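Local coordinates for aspartate semialdehyde dehydrogenase (Francisella tularensis subsp. tularensis, PDB 4WOJ), which probably catalyses the NADPH-dependent reductive dephosphorylation of L-aspartyl-4-phosphate to L-aspartate-semialdehyde, a step toward lysine, methionine and threonine, at residues M178-Q183 and Q217-Q222. Numbering follows the deposited sequence.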
loop_
_atom_site.group_PDB
_atom_site.type_symbol
_atom_site.label_atom_id
_atom_site.label_comp_id
_atom_site.label_asym_id
_atom_site.label_seq_id
_atom_site.Cartn_x
_atom_site.Cartn_y
_atom_site.Cartn_z
ATOM N N MET B 178 -12.240 11.544 -6.516
ATOM C CA MET B 178 -11.392 12.290 -5.587
ATOM C C MET B 178 -12.221 13.128 -4.657
ATOM O O MET B 178 -11.996 13.177 -3.451
ATOM C CB MET B 178 -10.453 13.206 -6.346
ATOM C CG MET B 178 -9.347 13.799 -5.478
ATOM S SD MET B 178 -8.111 14.476 -6.608
ATOM C CE MET B 178 -6.651 14.750 -5.661
ATOM N N GLN B 179 -13.171 13.818 -5.249
ATOM C CA GLN B 179 -14.125 14.604 -4.473
ATOM C C GLN B 179 -14.810 13.703 -3.469
ATOM O O GLN B 179 -14.906 14.033 -2.293
ATOM C CB GLN B 179 -15.156 15.245 -5.398
ATOM C CG GLN B 179 -14.723 16.597 -5.918
ATOM C CD GLN B 179 -15.390 16.987 -7.223
ATOM O OE1 GLN B 179 -16.368 16.383 -7.655
ATOM N NE2 GLN B 179 -14.848 18.009 -7.864
ATOM N N GLU B 180 -15.276 12.554 -3.936
ATOM C CA GLU B 180 -15.876 11.566 -3.021
ATOM C C GLU B 180 -14.925 11.259 -1.844
ATOM O O GLU B 180 -15.313 11.352 -0.683
ATOM C CB GLU B 180 -16.305 10.278 -3.761
ATOM C CG GLU B 180 -17.502 9.625 -3.092
ATOM C CD GLU B 180 -17.909 8.290 -3.690
ATOM O OE1 GLU B 180 -17.133 7.329 -3.547
ATOM O OE2 GLU B 180 -19.016 8.178 -4.284
ATOM N N LEU B 181 -13.670 10.926 -2.152
ATOM C CA LEU B 181 -12.714 10.540 -1.119
ATOM C C LEU B 181 -12.590 11.663 -0.111
ATOM O O LEU B 181 -12.596 11.418 1.123
ATOM C CB LEU B 181 -11.336 10.164 -1.705
ATOM C CG LEU B 181 -10.171 10.133 -0.686
ATOM C CD1 LEU B 181 -10.359 9.147 0.436
ATOM C CD2 LEU B 181 -8.855 9.851 -1.372
ATOM N N LEU B 182 -12.422 12.882 -0.622
ATOM C CA LEU B 182 -12.293 14.063 0.274
ATOM C C LEU B 182 -13.519 14.180 1.139
ATOM O O LEU B 182 -13.431 14.448 2.308
ATOM C CB LEU B 182 -12.078 15.358 -0.492
ATOM C CG LEU B 182 -10.755 15.481 -1.253
ATOM C CD1 LEU B 182 -10.796 16.671 -2.191
ATOM C CD2 LEU B 182 -9.581 15.563 -0.291
ATOM N N GLN B 183 -14.666 13.907 0.561
ATOM C CA GLN B 183 -15.915 14.053 1.290
ATOM C C GLN B 183 -16.149 12.957 2.338
ATOM O O GLN B 183 -16.524 13.233 3.482
ATOM C CB GLN B 183 -17.052 14.123 0.292
ATOM C CG GLN B 183 -18.397 13.822 0.879
ATOM C CD GLN B 183 -19.436 14.605 0.159
ATOM O OE1 GLN B 183 -19.646 14.403 -1.033
ATOM N NE2 GLN B 183 -20.069 15.553 0.872
ATOM N N GLN B 217 -20.417 6.475 -1.339
ATOM C CA GLN B 217 -19.409 5.519 -1.741
ATOM C C GLN B 217 -19.698 4.846 -3.072
ATOM O O GLN B 217 -19.139 3.807 -3.371
ATOM C CB GLN B 217 -19.264 4.454 -0.668
ATOM C CG GLN B 217 -20.563 3.961 -0.071
ATOM C CD GLN B 217 -20.337 3.232 1.240
ATOM O OE1 GLN B 217 -20.077 2.026 1.234
ATOM N NE2 GLN B 217 -20.425 3.962 2.368
ATOM N N GLN B 218 -20.561 5.427 -3.878
ATOM C CA GLN B 218 -20.893 4.806 -5.154
ATOM C C GLN B 218 -19.718 4.875 -6.117
ATOM O O GLN B 218 -19.454 3.915 -6.861
ATOM C CB GLN B 218 -22.110 5.452 -5.820
ATOM C CG GLN B 218 -23.424 5.428 -5.035
ATOM C CD GLN B 218 -23.562 4.267 -4.052
ATOM O OE1 GLN B 218 -23.610 4.460 -2.819
ATOM N NE2 GLN B 218 -23.625 3.059 -4.588
ATOM N N LYS B 219 -19.015 6.002 -6.094
ATOM C CA LYS B 219 -17.884 6.224 -6.993
ATOM C C LYS B 219 -16.700 5.321 -6.669
ATOM O O LYS B 219 -16.030 4.860 -7.564
ATOM C CB LYS B 219 -17.421 7.680 -6.941
ATOM C CG LYS B 219 -18.505 8.706 -7.225
ATOM C CD LYS B 219 -18.898 8.731 -8.696
ATOM C CE LYS B 219 -20.199 9.483 -8.919
ATOM N NZ LYS B 219 -20.282 10.733 -8.099
ATOM N N THR B 220 -16.419 5.126 -5.383
ATOM C CA THR B 220 -15.351 4.238 -4.933
ATOM C C THR B 220 -15.912 2.900 -4.563
ATOM O O THR B 220 -15.152 2.022 -4.126
ATOM C CB THR B 220 -14.586 4.775 -3.698
ATOM O OG1 THR B 220 -15.493 4.989 -2.627
ATOM C CG2 THR B 220 -13.904 6.048 -4.001
ATOM N N VAL B 221 -17.229 2.739 -4.715
ATOM C CA VAL B 221 -17.906 1.459 -4.481
ATOM C C VAL B 221 -17.998 1.110 -2.997
ATOM O O VAL B 221 -19.068 0.719 -2.512
ATOM C CB VAL B 221 -17.219 0.319 -5.258
ATOM C CG1 VAL B 221 -18.115 -0.913 -5.285
ATOM C CG2 VAL B 221 -16.910 0.753 -6.675
ATOM N N GLN B 222 -16.866 1.246 -2.289
ATOM C CA GLN B 222 -16.822 1.220 -0.821
ATOM C C GLN B 222 -16.099 2.450 -0.350
ATOM O O GLN B 222 -15.467 3.139 -1.116
ATOM C CB GLN B 222 -16.110 -0.021 -0.299
ATOM C CG GLN B 222 -16.645 -1.348 -0.846
ATOM C CD GLN B 222 -17.939 -1.827 -0.179
ATOM O OE1 GLN B 222 -18.432 -1.245 0.800
ATOM N NE2 GLN B 222 -18.492 -2.902 -0.716
#
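E180 reaches T220 and K219 with CG roughly anti to its backbone N (chi1 -150°) and the chain extended beyond CG. This straightened chain carries the carboxylate off the helix and onto the backbone of the 217-222 loop. Two successive peptide N-H groups bind it. E180 OE1 accepts from T220 N at 3.0 Å, and E180 OE2 accepts from K219 N at 2.8 Å. Both donors come to the syn side of their oxygen, tilted 28° and 22° out of the carboxylate plane. The two bonds together fix the rotation of the carboxylate.

The contact lies in the dimerisation domain of the semialdehyde dehydrogenase family, away from the predicted active-site residues. E180 is on helix 175-191, and the 217-222 segment belongs to the long loop between helices 198-209 and 242-255. Another side of the helix packs on the second subunit, where L182 meets R201 of that subunit.

K219 crosses the carboxylate at a slant, with K219 CB 3.3 Å from E180 CD. The chain then bends away, and K219 NZ stays 4.8 Å from E180 OE2. Their opposite charges may still attract weakly. T220 OG1 is 3.0 Å from E180 OE1. This hydroxyl is hydrogen-bonded to Q184 NE2, one helical turn beyond E180. Q217 touches the same carboxylate oxygen through its backbone, Q217 CA lying 3.4 Å from E180 OE1, while its NE2 bonds to I215 O and S209 O.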